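Local coordinates for superantigen-like protein SSL10 (Staphylococcus aureus subsp. aureus, PDB 6LWT) that probably binds the Fc region of human IgG, hindering C1q recruitment and classical complement activation, and probably interferes with plasma clotting through prothrombin, at residues G149-K161 / G167-K179. Sequence-based numbering, arbitrary orientation.
Sequences GLYKTISKDGRVK and GSFYNLDLRSKLK
Arg159 and Arg175 lay their guanidinium groups flat on one another, centres 3.9 Å apart and planes at 17°, with NH2 of Arg159 over the middle of the Arg175 group. Carboxylates lie close by. Asp173 meets the NE edge of Arg175 side-on, OD1 taking NE through its syn lone pair and OD2 taking NH2, while OD1 also accepts the backbone N of Arg175 from above the carboxylate plane, an Asx turn. Arg159 bends at chi2 (-69°), which turns NH1 back to Asp157 OD1 at 2.9 Å and to the carbonyl O of Gly158; Asp173 OD1 sits over a face of the Arg159 guanidinium, 3.5 Å from NH1, a salt bridge of charge alone with no N-H aimed at the oxygen. Gly158 O is gripped from opposite faces of its plane, by Arg159 NH1 and by Leu174 N.

Beneath this network runs the antiparallel hairpin of strands 159-164 and 169-173, the latter an edge strand of the beta-grasp sheet. Val160 and Leu172 form a hydrogen-bonded pair of it, with Leu172 N 2.7 Å from Val160 O. Val160 CG2 reaches Leu174 CD2 at 3.8 Å, and Leu174 CD1 meets Leu150 CD1; Leu144 and Arg141 of helix 133-148 cover these leucines. Tyr151, its ring face resting on Leu150 CG, sends OH in the carbonyl plane to a lone pair of Leu174 O (2.7 Å), and the same hydroxyl bonds Arg141. At the other end Lys161, its chain extended beyond CG, carries NZ over the Phe169 ring, 4.1 Å from the centroid and 3° off its normal, a cation-pi contact.

Two aspartates thus probably offset the charge of the stacked arginines, holding both guanidinium groups in place above the hairpin, while Val160 and Leu172 on the other face of the sheet pack in the buried interior.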
loop_
_atom_site.group_PDB
_atom_site.type_symbol
_atom_site.label_atom_id
_atom_site.label_comp_id
_atom_site.label_asym_id
_atom_site.label_seq_id
_atom_site.Cartn_x
_atom_site.Cartn_y
_atom_site.Cartn_z
ATOM N N GLY A 149 14.135 0.014 -11.316
ATOM C CA GLY A 149 13.518 -0.512 -12.539
ATOM C C GLY A 149 12.642 -1.725 -12.344
ATOM O O GLY A 149 12.387 -2.460 -13.317
ATOM N N LEU A 150 12.142 -1.955 -11.116
ATOM C CA LEU A 150 11.255 -3.093 -10.890
ATOM C C LEU A 150 10.112 -3.058 -11.904
ATOM O O LEU A 150 9.512 -2.008 -12.096
ATOM C CB LEU A 150 10.657 -3.064 -9.487
ATOM C CG LEU A 150 9.645 -4.150 -9.129
ATOM C CD1 LEU A 150 10.289 -5.515 -9.008
ATOM C CD2 LEU A 150 8.969 -3.766 -7.813
ATOM N N TYR A 151 9.840 -4.207 -12.522
ATOM C CA TYR A 151 8.800 -4.387 -13.567
ATOM C C TYR A 151 9.055 -3.632 -14.889
ATOM O O TYR A 151 8.255 -3.739 -15.817
ATOM C CB TYR A 151 7.401 -3.985 -13.075
ATOM C CG TYR A 151 6.947 -4.526 -11.737
ATOM C CD1 TYR A 151 7.178 -5.843 -11.382
ATOM C CD2 TYR A 151 6.219 -3.723 -10.854
ATOM C CE1 TYR A 151 6.724 -6.349 -10.171
ATOM C CE2 TYR A 151 5.750 -4.221 -9.638
ATOM C CZ TYR A 151 6.007 -5.540 -9.308
ATOM O OH TYR A 151 5.564 -6.073 -8.125
ATOM N N LYS A 152 10.126 -2.855 -14.965
ATOM C CA LYS A 152 10.405 -2.006 -16.118
ATOM C C LYS A 152 11.618 -2.574 -16.829
ATOM O O LYS A 152 11.540 -2.932 -17.989
ATOM C CB LYS A 152 10.647 -0.558 -15.675
ATOM C CG LYS A 152 10.497 0.470 -16.784
ATOM C CD LYS A 152 11.137 1.801 -16.410
ATOM C CE LYS A 152 10.940 2.837 -17.504
ATOM N NZ LYS A 152 9.580 3.443 -17.445
ATOM N N THR A 153 12.740 -2.658 -16.125
ATOM C CA THR A 153 13.983 -3.147 -16.694
ATOM C C THR A 153 14.513 -4.404 -15.998
ATOM O O THR A 153 15.455 -5.017 -16.482
ATOM C CB THR A 153 15.036 -2.020 -16.658
ATOM O OG1 THR A 153 15.228 -1.582 -15.307
ATOM C CG2 THR A 153 14.568 -0.809 -17.532
ATOM N N ILE A 154 13.924 -4.789 -14.861
ATOM C CA ILE A 154 14.274 -6.021 -14.181
ATOM C C ILE A 154 12.999 -6.817 -13.944
ATOM O O ILE A 154 11.892 -6.291 -14.073
ATOM C CB ILE A 154 15.035 -5.756 -12.859
ATOM C CG1 ILE A 154 14.160 -5.049 -11.816
ATOM C CG2 ILE A 154 16.272 -4.891 -13.131
ATOM C CD1 ILE A 154 14.778 -5.020 -10.439
ATOM N N SER A 155 13.162 -8.070 -13.573
ATOM C CA SER A 155 12.032 -8.977 -13.447
ATOM C C SER A 155 11.134 -8.676 -12.238
ATOM O O SER A 155 11.507 -7.937 -11.328
ATOM C CB SER A 155 12.518 -10.411 -13.355
ATOM O OG SER A 155 12.932 -10.708 -12.039
ATOM N N LYS A 156 9.963 -9.309 -12.242
ATOM C CA LYS A 156 9.052 -9.259 -11.107
ATOM C C LYS A 156 9.414 -10.242 -9.990
ATOM O O LYS A 156 8.729 -10.258 -8.975
ATOM C CB LYS A 156 7.602 -9.476 -11.569
ATOM C CG LYS A 156 7.268 -10.871 -12.084
ATOM C CD LYS A 156 5.890 -10.878 -12.738
ATOM C CE LYS A 156 5.668 -12.117 -13.589
ATOM N NZ LYS A 156 5.425 -13.303 -12.731
ATOM N N ASP A 157 10.461 -11.063 -10.153
ATOM C CA ASP A 157 10.800 -12.070 -9.147
ATOM C C ASP A 157 11.589 -11.428 -7.987
ATOM O O ASP A 157 12.814 -11.310 -8.024
ATOM C CB ASP A 157 11.580 -13.253 -9.752
ATOM C CG ASP A 157 11.454 -14.527 -8.924
ATOM O OD1 ASP A 157 11.074 -14.458 -7.725
ATOM O OD2 ASP A 157 11.728 -15.617 -9.478
ATOM N N GLY A 158 10.858 -11.014 -6.966
ATOM C CA GLY A 158 11.471 -10.461 -5.767
ATOM C C GLY A 158 10.522 -10.531 -4.596
ATOM O O GLY A 158 9.330 -10.870 -4.752
ATOM N N ARG A 159 11.048 -10.215 -3.417
ATOM C CA ARG A 159 10.261 -10.223 -2.200
ATOM C C ARG A 159 10.571 -8.989 -1.387
ATOM O O ARG A 159 11.656 -8.413 -1.501
ATOM C CB ARG A 159 10.570 -11.450 -1.347
ATOM C CG ARG A 159 10.485 -12.793 -2.063
ATOM C CD ARG A 159 9.075 -13.224 -2.466
ATOM N NE ARG A 159 9.177 -14.555 -3.074
ATOM C CZ ARG A 159 9.477 -14.810 -4.351
ATOM N NH1 ARG A 159 9.675 -13.834 -5.242
ATOM N NH2 ARG A 159 9.577 -16.076 -4.748
ATOM N N VAL A 160 9.605 -8.580 -0.574
ATOM C CA VAL A 160 9.824 -7.488 0.363
ATOM C C VAL A 160 9.355 -7.928 1.738
ATOM O O VAL A 160 8.187 -8.226 1.873
ATOM C CB VAL A 160 9.024 -6.232 -0.024
ATOM C CG1 VAL A 160 9.246 -5.147 1.026
ATOM C CG2 VAL A 160 9.398 -5.747 -1.420
ATOM N N LYS A 161 10.230 -7.931 2.742
ATOM C CA LYS A 161 9.858 -8.348 4.097
ATOM C C LYS A 161 9.896 -7.142 5.028
ATOM O O LYS A 161 10.967 -6.585 5.282
ATOM C CB LYS A 161 10.770 -9.454 4.623
ATOM C CG LYS A 161 10.419 -9.944 6.038
ATOM C CD LYS A 161 11.443 -10.934 6.587
ATOM C CE LYS A 161 11.069 -11.413 7.986
ATOM N NZ LYS A 161 11.536 -12.804 8.272
ATOM N N GLY A 167 8.916 -8.669 16.313
ATOM C CA GLY A 167 9.142 -9.887 15.562
ATOM C C GLY A 167 8.062 -10.200 14.526
ATOM O O GLY A 167 8.282 -11.054 13.671
ATOM N N SER A 168 6.931 -9.506 14.572
ATOM C CA SER A 168 5.903 -9.631 13.525
ATOM C C SER A 168 6.477 -9.212 12.172
ATOM O O SER A 168 7.467 -8.481 12.097
ATOM C CB SER A 168 4.690 -8.762 13.833
ATOM O OG SER A 168 4.125 -9.057 15.095
ATOM N N PHE A 169 5.879 -9.696 11.089
ATOM C CA PHE A 169 6.350 -9.323 9.785
ATOM C C PHE A 169 5.306 -9.573 8.724
ATOM O O PHE A 169 4.332 -10.331 8.927
ATOM C CB PHE A 169 7.683 -10.004 9.417
ATOM C CG PHE A 169 7.587 -11.493 9.201
ATOM C CD1 PHE A 169 7.306 -12.008 7.934
ATOM C CD2 PHE A 169 7.800 -12.381 10.249
ATOM C CE1 PHE A 169 7.237 -13.379 7.721
ATOM C CE2 PHE A 169 7.755 -13.755 10.040
ATOM C CZ PHE A 169 7.434 -14.257 8.780
ATOM N N TYR A 170 5.539 -8.923 7.592
ATOM C CA TYR A 170 4.749 -9.136 6.385
ATOM C C TYR A 170 5.744 -9.425 5.270
ATOM O O TYR A 170 6.606 -8.588 4.988
ATOM C CB TYR A 170 3.936 -7.882 6.027
ATOM C CG TYR A 170 3.029 -7.388 7.137
ATOM C CD1 TYR A 170 3.506 -6.482 8.081
ATOM C CD2 TYR A 170 1.728 -7.874 7.292
ATOM C CE1 TYR A 170 2.694 -6.047 9.138
ATOM C CE2 TYR A 170 0.915 -7.437 8.336
ATOM C CZ TYR A 170 1.407 -6.522 9.256
ATOM O OH TYR A 170 0.644 -6.058 10.309
ATOM N N ASN A 171 5.617 -10.580 4.611
ATOM C CA ASN A 171 6.456 -10.873 3.466
ATOM C C ASN A 171 5.615 -10.715 2.198
ATOM O O ASN A 171 4.651 -11.461 1.999
ATOM C CB ASN A 171 7.058 -12.266 3.593
ATOM C CG ASN A 171 8.029 -12.566 2.479
ATOM O OD1 ASN A 171 9.079 -11.937 2.386
ATOM N ND2 ASN A 171 7.654 -13.487 1.583
ATOM N N LEU A 172 5.967 -9.729 1.383
ATOM C CA LEU A 172 5.251 -9.408 0.143
ATOM C C LEU A 172 5.920 -10.028 -1.066
ATOM O O LEU A 172 7.149 -9.973 -1.209
ATOM C CB LEU A 172 5.200 -7.905 -0.061
ATOM C CG LEU A 172 4.634 -7.103 1.098
ATOM C CD1 LEU A 172 4.868 -5.622 0.882
ATOM C CD2 LEU A 172 3.159 -7.383 1.240
ATOM N N ASP A 173 5.105 -10.632 -1.929
ATOM C CA ASP A 173 5.595 -11.250 -3.150
ATOM C C ASP A 173 5.456 -10.254 -4.309
ATOM O O ASP A 173 4.350 -9.910 -4.717
ATOM C CB ASP A 173 4.786 -12.514 -3.427
ATOM C CG ASP A 173 5.350 -13.350 -4.577
ATOM O OD1 ASP A 173 6.312 -12.928 -5.283
ATOM O OD2 ASP A 173 4.796 -14.458 -4.757
ATOM N N LEU A 174 6.581 -9.810 -4.857
ATOM C CA LEU A 174 6.569 -8.864 -5.972
ATOM C C LEU A 174 6.083 -9.491 -7.293
ATOM O O LEU A 174 5.768 -8.758 -8.217
ATOM C CB LEU A 174 7.930 -8.188 -6.167
ATOM C CG LEU A 174 8.420 -7.403 -4.933
ATOM C CD1 LEU A 174 9.844 -6.953 -5.184
ATOM C CD2 LEU A 174 7.499 -6.232 -4.648
ATOM N N ARG A 175 5.959 -10.812 -7.354
ATOM C CA ARG A 175 5.426 -11.469 -8.550
ATOM C C ARG A 175 3.908 -11.321 -8.727
ATOM O O ARG A 175 3.394 -11.641 -9.789
ATOM C CB ARG A 175 5.781 -12.941 -8.564
ATOM C CG ARG A 175 7.272 -13.247 -8.459
ATOM C CD ARG A 175 7.512 -14.743 -8.289
ATOM N NE ARG A 175 6.891 -15.234 -7.051
ATOM C CZ ARG A 175 6.825 -16.513 -6.691
ATOM N NH1 ARG A 175 7.367 -17.465 -7.447
ATOM N NH2 ARG A 175 6.218 -16.843 -5.558
ATOM N N SER A 176 3.195 -10.851 -7.711
ATOM C CA SER A 176 1.783 -10.542 -7.881
ATOM C C SER A 176 1.346 -9.297 -7.141
ATOM O O SER A 176 2.072 -8.740 -6.290
ATOM C CB SER A 176 0.935 -11.738 -7.456
ATOM O OG SER A 176 1.298 -12.159 -6.172
ATOM N N LYS A 177 0.130 -8.874 -7.460
ATOM C CA LYS A 177 -0.474 -7.725 -6.786
ATOM C C LYS A 177 -0.763 -8.098 -5.342
ATOM O O LYS A 177 -1.086 -9.246 -5.052
ATOM C CB LYS A 177 -1.762 -7.284 -7.489
ATOM C CG LYS A 177 -2.128 -5.838 -7.202
ATOM C CD LYS A 177 -3.623 -5.504 -7.312
ATOM C CE LYS A 177 -4.096 -5.307 -8.733
ATOM N NZ LYS A 177 -5.521 -4.850 -8.770
ATOM N N LEU A 178 -0.655 -7.141 -4.420
ATOM C CA LEU A 178 -1.144 -7.389 -3.059
ATOM C C LEU A 178 -2.623 -7.773 -3.154
ATOM O O LEU A 178 -3.355 -7.168 -3.912
ATOM C CB LEU A 178 -1.007 -6.150 -2.176
ATOM C CG LEU A 178 -1.407 -6.295 -0.709
ATOM C CD1 LEU A 178 -0.481 -7.246 0.024
ATOM C CD2 LEU A 178 -1.378 -4.942 -0.026
ATOM N N LYS A 179 -3.049 -8.786 -2.403
ATOM C CA LYS A 179 -4.462 -9.166 -2.416
ATOM C C LYS A 179 -5.346 -8.176 -1.712
ATOM O O LYS A 179 -4.944 -7.576 -0.699
ATOM C CB LYS A 179 -4.649 -10.556 -1.823
ATOM C CG LYS A 179 -4.015 -11.597 -2.739
ATOM C CD LYS A 179 -4.625 -12.954 -2.526
ATOM C CE LYS A 179 -4.025 -13.957 -3.509
ATOM N NZ LYS A 179 -4.132 -15.304 -2.906
#